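PHOX (Pseudomonas fluorescens, PDB 3ZWU) probably hydrolyses phosphate monoesters as an alkaline phosphatase of the PhoX family, with a bound mu-oxo-diiron centre and calcium ions. Local coordinates at residues G78-A83 with V124-G129; I87-T92 with G118-E123; R385-V390 with T401-A406. One frame throughout, in Å; residues are numbered along the deposited sequence.

Contact 1: residues G78-A83 with V124-G129; sequences GEKNRA and VQRKNG
OD1 of Asn81 is held by two nitrogens of one guanidinium: Arg126 reaches it side-on, with NH2 at 2.8 Å from OD1 and NE at 3.0 Å. The NE donor lies in the carbonyl plane of the amide, whereas NH2 is tilted from it, and OD1 itself sits somewhat off the guanidinium plane, so the fork is skewed rather than flat; the amide and guanidinium planes are 66° apart. Arg126 gets there with CG anti to its backbone N (chi1 -167°) and a bend at chi3 that swings the guanidinium back toward the turn. Over one face of that group stands the carbonyl O of Lys80, displaced toward the rim, while CG of Lys80 comes to 3.7 Å from NH2 of Arg126. The remaining terminal nitrogen, NH1, forms a salt bridge with Asp541, the charged partner of this guanidinium. Lys80 and Asn81 sit in a type I turn, Glu79 to Arg82, that leads into strand 82-89, and Arg126 on the paired strand 118-127, in a four-stranded antiparallel sheet consistent with a blade of the beta-propeller clan to which PhoX belongs. Backbone pairing begins with Arg126 N to Asn81 O at 2.8 Å and continues with reciprocal bonds between Ala83 and Val124, of which Val124 N to Ala83 O is nearly straight (176°). On one face of the sheet CB of Ala83 packs 3.9 Å from CG2 of Val124. On the other, Arg82 and Gln125 run side by side in the same direction, CG to CG 3.9 Å, and both polar ends turn to Glu123. NH1 of Arg82 is bridged in addition to OE1 of Glu79, 3.0 Å away.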
loop_
_atom_site.group_PDB
_atom_site.type_symbol
_atom_site.label_atom_id
_atom_site.label_comp_id
_atom_site.label_asym_id
_atom_site.label_seq_id
_atom_site.Cartn_x
_atom_site.Cartn_y
_atom_site.Cartn_z
ATOM N N GLY A 78 19.419 -2.738 21.569
ATOM C CA GLY A 78 20.123 -2.096 22.675
ATOM C C GLY A 78 19.860 -0.602 22.867
ATOM O O GLY A 78 20.463 -0.033 23.764
ATOM N N GLU A 79 18.998 0.046 22.054
ATOM C CA GLU A 79 18.751 1.492 22.165
ATOM C C GLU A 79 17.277 1.831 21.952
ATOM O O GLU A 79 16.828 1.933 20.808
ATOM C CB GLU A 79 19.627 2.258 21.158
ATOM C CG GLU A 79 21.090 2.318 21.559
ATOM C CD GLU A 79 21.972 3.080 20.592
ATOM O OE1 GLU A 79 22.315 2.511 19.532
ATOM O OE2 GLU A 79 22.312 4.248 20.884
ATOM N N LYS A 80 16.534 2.045 23.051
ATOM C CA LYS A 80 15.109 2.369 22.988
ATOM C C LYS A 80 14.799 3.768 22.429
ATOM O O LYS A 80 13.663 3.997 22.018
ATOM C CB LYS A 80 14.432 2.173 24.364
ATOM C CG LYS A 80 14.766 3.240 25.405
ATOM C CD LYS A 80 14.200 2.902 26.779
ATOM C CE LYS A 80 14.404 4.039 27.746
ATOM N NZ LYS A 80 13.791 3.764 29.069
ATOM N N ASN A 81 15.770 4.699 22.420
ATOM C CA ASN A 81 15.541 6.059 21.910
ATOM C C ASN A 81 15.947 6.255 20.445
ATOM O O ASN A 81 15.992 7.396 19.984
ATOM C CB ASN A 81 16.218 7.085 22.821
ATOM C CG ASN A 81 15.628 7.105 24.212
ATOM O OD1 ASN A 81 14.407 7.049 24.386
ATOM N ND2 ASN A 81 16.465 7.209 25.235
ATOM N N ARG A 82 16.198 5.159 19.704
ATOM C CA ARG A 82 16.529 5.201 18.285
ATOM C C ARG A 82 15.640 4.212 17.549
ATOM O O ARG A 82 15.281 3.171 18.096
ATOM C CB ARG A 82 17.980 4.768 18.034
ATOM C CG ARG A 82 19.066 5.697 18.532
ATOM C CD ARG A 82 20.435 5.113 18.208
ATOM N NE ARG A 82 20.806 5.264 16.798
ATOM C CZ ARG A 82 21.905 4.754 16.243
ATOM N NH1 ARG A 82 22.758 4.035 16.969
ATOM N NH2 ARG A 82 22.160 4.954 14.954
ATOM N N ALA A 83 15.355 4.497 16.283
ATOM C CA ALA A 83 14.615 3.585 15.422
ATOM C C ALA A 83 14.840 3.966 13.972
ATOM O O ALA A 83 15.272 5.082 13.684
ATOM C CB ALA A 83 13.128 3.628 15.746
ATOM N N VAL A 124 15.196 7.922 13.165
ATOM C CA VAL A 124 14.448 8.796 14.051
ATOM C C VAL A 124 14.994 8.583 15.462
ATOM O O VAL A 124 15.380 7.461 15.806
ATOM C CB VAL A 124 12.914 8.600 13.970
ATOM C CG1 VAL A 124 12.387 9.037 12.611
ATOM C CG2 VAL A 124 12.496 7.161 14.271
ATOM N N GLN A 125 15.090 9.666 16.248
ATOM C CA GLN A 125 15.581 9.616 17.624
ATOM C C GLN A 125 14.573 10.283 18.536
ATOM O O GLN A 125 13.994 11.300 18.159
ATOM C CB GLN A 125 16.939 10.317 17.756
ATOM C CG GLN A 125 18.120 9.377 17.591
ATOM C CD GLN A 125 19.442 10.108 17.529
ATOM O OE1 GLN A 125 19.594 11.217 18.052
ATOM N NE2 GLN A 125 20.437 9.497 16.895
ATOM N N ARG A 126 14.394 9.736 19.741
ATOM C CA ARG A 126 13.459 10.264 20.721
ATOM C C ARG A 126 14.180 11.155 21.723
ATOM O O ARG A 126 15.196 10.752 22.288
ATOM C CB ARG A 126 12.763 9.124 21.463
ATOM C CG ARG A 126 11.560 9.586 22.285
ATOM C CD ARG A 126 10.768 8.411 22.811
ATOM N NE ARG A 126 11.555 7.576 23.715
ATOM C CZ ARG A 126 11.189 6.375 24.150
ATOM N NH1 ARG A 126 10.032 5.841 23.765
ATOM N NH2 ARG A 126 11.975 5.693 24.973
ATOM N N LYS A 127 13.634 12.354 21.949
ATOM C CA LYS A 127 14.147 13.325 22.916
ATOM C C LYS A 127 12.938 13.918 23.628
ATOM O O LYS A 127 12.054 14.444 22.956
ATOM C CB LYS A 127 14.948 14.423 22.202
ATOM C CG LYS A 127 16.251 13.910 21.598
ATOM C CD LYS A 127 17.116 15.023 21.008
ATOM C CE LYS A 127 16.495 15.668 19.791
ATOM N NZ LYS A 127 17.494 16.427 18.995
ATOM N N ASN A 128 12.860 13.766 24.967
ATOM C CA ASN A 128 11.740 14.251 25.786
ATOM C C ASN A 128 10.390 13.659 25.324
ATOM O O ASN A 128 9.388 14.372 25.248
ATOM C CB ASN A 128 11.699 15.788 25.810
ATOM C CG ASN A 128 13.009 16.424 26.221
ATOM O OD1 ASN A 128 13.342 16.488 27.408
ATOM N ND2 ASN A 128 13.786 16.904 25.257
ATOM N N GLY A 129 10.382 12.360 24.975
ATOM C CA GLY A 129 9.182 11.662 24.512
ATOM C C GLY A 129 8.772 11.955 23.054
ATOM O O GLY A 129 7.815 11.343 22.582
#

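Contact 2: residues I87-T92 with G118-E123; sequences INNEYT and GVSVIE. With FEO (mu-oxo-diiron), chain I; VO4 (vanadate ion), chain C.
Ile87 overlaps Ile122 end on end, the two CD1 methyls 3.7 Å apart and the side chains crossing at a slant. They lie in the inner part of the antiparallel pair formed by strands 82-89 and 118-127, central in a four-stranded sheet that is consistent with a propeller blade. Two hydrogen-bonded pairs, Ile87 with Ser120 and Asn89 with Gly118, enclose the non-hydrogen-bonded pair Asn88 with Val119. The Ser120 N to Ile87 O bond measures 2.8 Å, and Asn89 N meets Gly118 O from above the carbonyl plane. With CG beside the backbone N (chi1 -64°), Asn89 extends its amide alongside the neighbouring strand, where Ser120 OG donates to OD1 on a lone pair in the carbonyl plane, 2.7 Å away. A leucine in place of Asn89 would probably take this acceptor from the buried serine hydroxyl and press an apolar branch against it. On the opposite face of the sheet, Asn88 places OD1 3.6 Å from CG2 of Val119, yet its amide is held chiefly by Tyr189 and Thr191 at OD1 and by the carbonyl of Cys179 at ND2. Cys179 is itself an iron ligand, which makes Asn88 a second-shell residue. One residue past the strand, Glu90 supplies the metal bond: its extended chain brings OE2 to 2.0 Å from iron FE1, with vanadate O3 2.9 Å from the same oxygen.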
loop_
_atom_site.group_PDB
_atom_site.type_symbol
_atom_site.label_atom_id
_atom_site.label_comp_id
_atom_site.label_asym_id
_atom_site.label_seq_id
_atom_site.Cartn_x
_atom_site.Cartn_y
_atom_site.Cartn_z
ATOM N N ILE A 87 9.917 4.204 4.516
ATOM C CA ILE A 87 8.697 4.870 4.075
ATOM C C ILE A 87 8.611 4.876 2.569
ATOM O O ILE A 87 9.519 5.376 1.907
ATOM C CB ILE A 87 8.664 6.323 4.630
ATOM C CG1 ILE A 87 8.742 6.359 6.175
ATOM C CG2 ILE A 87 7.410 7.072 4.131
ATOM C CD1 ILE A 87 9.356 7.632 6.737
ATOM N N ASN A 88 7.504 4.366 2.029
ATOM C CA ASN A 88 7.302 4.340 0.592
ATOM C C ASN A 88 6.996 5.714 0.057
ATOM O O ASN A 88 6.363 6.520 0.735
ATOM C CB ASN A 88 6.142 3.436 0.214
ATOM C CG ASN A 88 6.404 1.989 0.471
ATOM O OD1 ASN A 88 7.521 1.573 0.772
ATOM N ND2 ASN A 88 5.382 1.177 0.316
ATOM N N ASN A 89 7.376 5.938 -1.194
ATOM C CA ASN A 89 7.109 7.162 -1.935
ATOM C C ASN A 89 6.455 6.684 -3.216
ATOM O O ASN A 89 7.117 6.107 -4.075
ATOM C CB ASN A 89 8.399 7.898 -2.193
ATOM C CG ASN A 89 9.060 8.349 -0.921
ATOM O OD1 ASN A 89 10.191 7.954 -0.617
ATOM N ND2 ASN A 89 8.399 9.225 -0.176
ATOM N N GLU A 90 5.137 6.846 -3.310
ATOM C CA GLU A 90 4.362 6.237 -4.379
ATOM C C GLU A 90 4.417 6.897 -5.730
ATOM O O GLU A 90 4.579 6.212 -6.733
ATOM C CB GLU A 90 2.914 6.077 -3.927
ATOM C CG GLU A 90 2.128 5.146 -4.831
ATOM C CD GLU A 90 0.676 4.993 -4.454
ATOM O OE1 GLU A 90 0.024 6.019 -4.154
ATOM O OE2 GLU A 90 0.179 3.847 -4.502
ATOM N N TYR A 91 4.177 8.186 -5.790
ATOM C CA TYR A 91 4.141 8.886 -7.062
ATOM C C TYR A 91 4.439 10.350 -6.846
ATOM O O TYR A 91 4.897 10.702 -5.766
ATOM C CB TYR A 91 2.817 8.613 -7.818
ATOM C CG TYR A 91 1.555 9.181 -7.208
ATOM C CD1 TYR A 91 0.983 8.603 -6.084
ATOM C CD2 TYR A 91 0.878 10.237 -7.810
ATOM C CE1 TYR A 91 -0.203 9.090 -5.542
ATOM C CE2 TYR A 91 -0.320 10.720 -7.289
ATOM C CZ TYR A 91 -0.862 10.139 -6.157
ATOM O OH TYR A 91 -2.057 10.570 -5.629
ATOM N N THR A 92 4.255 11.193 -7.857
ATOM C CA THR A 92 4.541 12.613 -7.702
ATOM C C THR A 92 3.433 13.442 -8.310
ATOM O O THR A 92 2.628 12.948 -9.096
ATOM C CB THR A 92 5.928 12.954 -8.247
ATOM O OG1 THR A 92 6.216 14.316 -7.919
ATOM C CG2 THR A 92 6.053 12.733 -9.756
ATOM N N GLY A 118 9.828 5.361 -4.798
ATOM C CA GLY A 118 10.661 4.320 -4.220
ATOM C C GLY A 118 10.456 4.265 -2.729
ATOM O O GLY A 118 9.317 4.194 -2.262
ATOM N N VAL A 119 11.556 4.274 -1.977
ATOM C CA VAL A 119 11.526 4.202 -0.526
ATOM C C VAL A 119 12.506 5.204 0.052
ATOM O O VAL A 119 13.557 5.471 -0.544
ATOM C CB VAL A 119 11.861 2.759 -0.059
ATOM C CG1 VAL A 119 11.950 2.656 1.463
ATOM C CG2 VAL A 119 10.840 1.768 -0.609
ATOM N N SER A 120 12.164 5.740 1.225
ATOM C CA SER A 120 13.029 6.615 1.991
ATOM C C SER A 120 13.266 5.921 3.321
ATOM O O SER A 120 12.303 5.687 4.056
ATOM C CB SER A 120 12.369 7.969 2.227
ATOM O OG SER A 120 12.199 8.697 1.024
ATOM N N VAL A 121 14.518 5.533 3.608
ATOM C CA VAL A 121 14.874 4.934 4.885
ATOM C C VAL A 121 15.427 6.072 5.714
ATOM O O VAL A 121 16.301 6.789 5.230
ATOM C CB VAL A 121 15.889 3.780 4.767
ATOM C CG1 VAL A 121 16.201 3.191 6.144
ATOM C CG2 VAL A 121 15.374 2.700 3.816
ATOM N N ILE A 122 14.899 6.279 6.924
ATOM C CA ILE A 122 15.363 7.357 7.790
ATOM C C ILE A 122 15.572 6.881 9.203
ATOM O O ILE A 122 14.889 5.963 9.651
ATOM C CB ILE A 122 14.374 8.553 7.774
ATOM C CG1 ILE A 122 12.986 8.178 8.350
ATOM C CG2 ILE A 122 14.255 9.137 6.371
ATOM C CD1 ILE A 122 12.051 9.361 8.532
ATOM N N GLU A 123 16.475 7.547 9.926
ATOM C CA GLU A 123 16.662 7.301 11.340
ATOM C C GLU A 123 15.836 8.346 12.074
ATOM O O GLU A 123 15.808 9.517 11.674
ATOM C CB GLU A 123 18.136 7.407 11.763
ATOM C CG GLU A 123 18.316 7.278 13.271
ATOM C CD GLU A 123 19.730 7.321 13.806
ATOM O OE1 GLU A 123 20.677 7.032 13.041
ATOM O OE2 GLU A 123 19.884 7.563 15.024
HETATM FE FE1 FEO I . -1.504 2.965 -3.867
HETATM FE FE2 FEO I . -4.415 0.987 -3.977
HETATM O O FEO I . -3.289 2.361 -3.259
HETATM V V VO4 C . -4.260 4.103 -4.492
HETATM O O1 VO4 C . -4.963 5.458 -5.347
HETATM O O2 VO4 C . -4.731 4.575 -2.859
HETATM O O3 VO4 C . -2.626 4.296 -5.026
HETATM O O4 VO4 C . -5.178 2.766 -5.110
HETATM O O HOH W 1 -1.763 4.372 -2.172
#

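Contact 3: residues R385-V390 with T401-A406; sequences RPEWIV and TLTNNA. With CA (calcium ion), chain G; CA (calcium ion), chain F; VO4 (vanadate ion), chain C; FEO (mu-oxo-diiron), chain I.
Arg385 starts with CG beside its backbone N (chi1 -67°) and bends at chi3 (62°), which turns its guanidinium under Thr403; there Thr403 has OG1 anti to its backbone N, which leaves CG2 between N and the carbonyl carbon and over the centre of the guanidinium, 3.5 Å from CZ. They flank the open end of the hairpin of strands 386-391 and 398-402, at the edge of a large antiparallel sheet of this propeller-clan protein. Glu387 N bonds to Thr401 O while Thr401 N bonds to Trp388 O, setting two residues against one: a beta bulge. The bulge lies exactly where Glu387 sends its carboxylate into the metal cluster. OE2 of Glu387 binds iron FE2 at 2.1 Å and is shared with both calcium ions, the longer of these bonds running to the chain F ion. OE1 ligates the chain G calcium, 2.5 Å away, and also rests 3.1 Å from CB of Thr403. The guanidinium of Arg385 is fixed along several edges. NH1 donates at 3.1 Å to OD1 of Asn404, an amide whose strongest polar partner is Ser477, the two planes being 61° apart; NE forms a salt bridge with Asp292, another iron ligand. NH2 has O4 of the vanadate at its edge, in plane and 3.0 Å away, so this positive group would help to offset the charge of the phosphate-like oxyanion. Water 3 accepts from NH2, binds the chain G calcium and donates to the vanadate. The second residue of the bulge, Trp388, turns its ring edge to the chain F calcium, and its NE1 donates to water 4, 2.9 Å away, itself a ligand of that ion.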
loop_
_atom_site.group_PDB
_atom_site.type_symbol
_atom_site.label_atom_id
_atom_site.label_comp_id
_atom_site.label_asym_id
_atom_site.label_seq_id
_atom_site.Cartn_x
_atom_site.Cartn_y
_atom_site.Cartn_z
ATOM N N ARG A 385 -11.668 -3.977 -5.372
ATOM C CA ARG A 385 -10.412 -3.280 -5.108
ATOM C C ARG A 385 -9.776 -3.589 -3.749
ATOM O O ARG A 385 -9.819 -2.754 -2.834
ATOM C CB ARG A 385 -10.615 -1.780 -5.254
ATOM C CG ARG A 385 -10.921 -1.339 -6.667
ATOM C CD ARG A 385 -10.912 0.166 -6.763
ATOM N NE ARG A 385 -9.594 0.704 -6.423
ATOM C CZ ARG A 385 -9.335 1.973 -6.120
ATOM N NH1 ARG A 385 -10.309 2.880 -6.121
ATOM N NH2 ARG A 385 -8.099 2.349 -5.813
ATOM N N PRO A 386 -9.147 -4.757 -3.619
ATOM C CA PRO A 386 -8.453 -5.080 -2.388
ATOM C C PRO A 386 -7.300 -4.110 -2.171
ATOM O O PRO A 386 -6.476 -3.937 -3.070
ATOM C CB PRO A 386 -7.931 -6.505 -2.612
ATOM C CG PRO A 386 -8.736 -7.054 -3.703
ATOM C CD PRO A 386 -9.203 -5.907 -4.537
ATOM N N GLU A 387 -7.260 -3.452 -1.010
ATOM C CA GLU A 387 -6.148 -2.581 -0.682
ATOM C C GLU A 387 -5.397 -3.222 0.487
ATOM O O GLU A 387 -4.913 -4.341 0.302
ATOM C CB GLU A 387 -6.570 -1.106 -0.535
ATOM C CG GLU A 387 -6.924 -0.484 -1.877
ATOM C CD GLU A 387 -6.839 1.029 -1.957
ATOM O OE1 GLU A 387 -7.794 1.691 -1.500
ATOM O OE2 GLU A 387 -5.829 1.561 -2.471
ATOM N N TRP A 388 -5.267 -2.588 1.654
ATOM C CA TRP A 388 -4.421 -3.143 2.700
ATOM C C TRP A 388 -5.024 -4.317 3.414
ATOM O O TRP A 388 -6.232 -4.361 3.633
ATOM C CB TRP A 388 -4.046 -2.101 3.750
ATOM C CG TRP A 388 -3.201 -0.966 3.274
ATOM C CD1 TRP A 388 -3.405 -0.193 2.164
ATOM C CD2 TRP A 388 -2.209 -0.296 4.047
ATOM N NE1 TRP A 388 -2.568 0.895 2.185
ATOM C CE2 TRP A 388 -1.831 0.862 3.336
ATOM C CE3 TRP A 388 -1.631 -0.541 5.299
ATOM C CZ2 TRP A 388 -0.880 1.753 3.821
ATOM C CZ3 TRP A 388 -0.701 0.354 5.787
ATOM C CH2 TRP A 388 -0.330 1.480 5.047
ATOM N N ILE A 389 -4.152 -5.239 3.833
ATOM C CA ILE A 389 -4.480 -6.405 4.618
ATOM C C ILE A 389 -3.677 -6.339 5.914
ATOM O O ILE A 389 -2.494 -5.986 5.887
ATOM C CB ILE A 389 -4.180 -7.709 3.844
ATOM C CG1 ILE A 389 -4.975 -7.747 2.531
ATOM C CG2 ILE A 389 -4.493 -8.941 4.714
ATOM C CD1 ILE A 389 -4.641 -8.884 1.608
ATOM N N VAL A 390 -4.313 -6.670 7.041
ATOM C CA VAL A 390 -3.637 -6.738 8.335
ATOM C C VAL A 390 -4.056 -8.003 9.058
ATOM O O VAL A 390 -5.151 -8.520 8.827
ATOM C CB VAL A 390 -3.830 -5.491 9.223
ATOM C CG1 VAL A 390 -3.132 -4.282 8.624
ATOM C CG2 VAL A 390 -5.301 -5.200 9.482
ATOM N N THR A 401 -9.263 -4.225 3.277
ATOM C CA THR A 401 -10.170 -3.198 2.782
ATOM C C THR A 401 -10.504 -3.504 1.328
ATOM O O THR A 401 -9.645 -3.954 0.567
ATOM C CB THR A 401 -9.567 -1.809 2.884
ATOM O OG1 THR A 401 -8.276 -1.830 2.281
ATOM C CG2 THR A 401 -9.452 -1.340 4.299
ATOM N N LEU A 402 -11.765 -3.304 0.968
ATOM C CA LEU A 402 -12.277 -3.426 -0.390
ATOM C C LEU A 402 -12.769 -2.004 -0.598
ATOM O O LEU A 402 -13.870 -1.658 -0.177
ATOM C CB LEU A 402 -13.397 -4.469 -0.439
ATOM C CG LEU A 402 -12.977 -5.898 -0.103
ATOM C CD1 LEU A 402 -14.170 -6.836 -0.131
ATOM C CD2 LEU A 402 -11.893 -6.389 -1.042
ATOM N N THR A 403 -11.878 -1.136 -1.091
ATOM C CA THR A 403 -12.103 0.307 -1.079
ATOM C C THR A 403 -13.360 0.810 -1.738
ATOM O O THR A 403 -14.000 1.705 -1.197
ATOM C CB THR A 403 -10.832 1.068 -1.465
ATOM O OG1 THR A 403 -10.882 2.376 -0.903
ATOM C CG2 THR A 403 -10.599 1.135 -2.964
ATOM N N ASN A 404 -13.705 0.262 -2.899
ATOM C CA ASN A 404 -14.905 0.612 -3.662
ATOM C C ASN A 404 -14.854 -0.136 -4.987
ATOM O O ASN A 404 -13.855 -0.796 -5.282
ATOM C CB ASN A 404 -15.024 2.139 -3.907
ATOM C CG ASN A 404 -13.781 2.794 -4.454
ATOM O OD1 ASN A 404 -13.304 2.443 -5.535
ATOM N ND2 ASN A 404 -13.235 3.779 -3.742
ATOM N N ASN A 405 -15.927 -0.054 -5.769
ATOM C CA ASN A 405 -15.981 -0.646 -7.097
ATOM C C ASN A 405 -17.191 -0.102 -7.829
ATOM O O ASN A 405 -18.270 -0.693 -7.767
ATOM C CB ASN A 405 -16.001 -2.173 -7.066
ATOM C CG ASN A 405 -15.847 -2.794 -8.434
ATOM O OD1 ASN A 405 -15.807 -2.109 -9.461
ATOM N ND2 ASN A 405 -15.766 -4.112 -8.485
ATOM N N ALA A 406 -16.997 1.008 -8.554
ATOM C CA ALA A 406 -18.058 1.644 -9.335
ATOM C C ALA A 406 -18.605 0.732 -10.441
ATOM O O ALA A 406 -19.713 0.970 -10.913
ATOM C CB ALA A 406 -17.544 2.936 -9.952
HETATM CA CA CA G . -6.959 3.858 -2.489
HETATM CA CA CA F . -3.773 2.940 -1.031
HETATM V V VO4 C . -4.260 4.103 -4.492
HETATM O O1 VO4 C . -4.963 5.458 -5.347
HETATM O O2 VO4 C . -4.731 4.575 -2.859
HETATM O O3 VO4 C . -2.626 4.296 -5.026
HETATM O O4 VO4 C . -5.178 2.766 -5.110
HETATM FE FE1 FEO I . -1.504 2.965 -3.867
HETATM FE FE2 FEO I . -4.415 0.987 -3.977
HETATM O O FEO I . -3.289 2.361 -3.259
HETATM O O HOH W 2 -10.879 5.497 -4.667
HETATM O O HOH W 3 -7.654 4.766 -4.656
HETATM O O HOH W 4 -1.524 2.616 0.126
HETATM O O HOH W 5 -9.225 4.247 -1.999
HETATM O O HOH W 6 -3.498 4.849 0.469
HETATM O O HOH W 1 -1.763 4.372 -2.172
#

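Following the chain, residues 78-83 come first, then 87-92 on the same strand 82-89; after a largely helical connection, strand 118-127 returns antiparallel, pairing 118-123 with 87-92 and then 124-129 with 78-83. Contact 2 therefore lies within the loop of contact 1, and the salt bridge from Arg82 to Glu123 joins them, although their centres are 21 Å apart. Contact 1 ties the outer, turn end of this sheet, and contact 2 its inner end near the metals. Contact 3 follows in series, closing a short hairpin of another sheet. Contacts 2 and 3 do not touch, their nearest atoms being about 7 Å apart, but both reach the diiron centre, the vanadate and water 1.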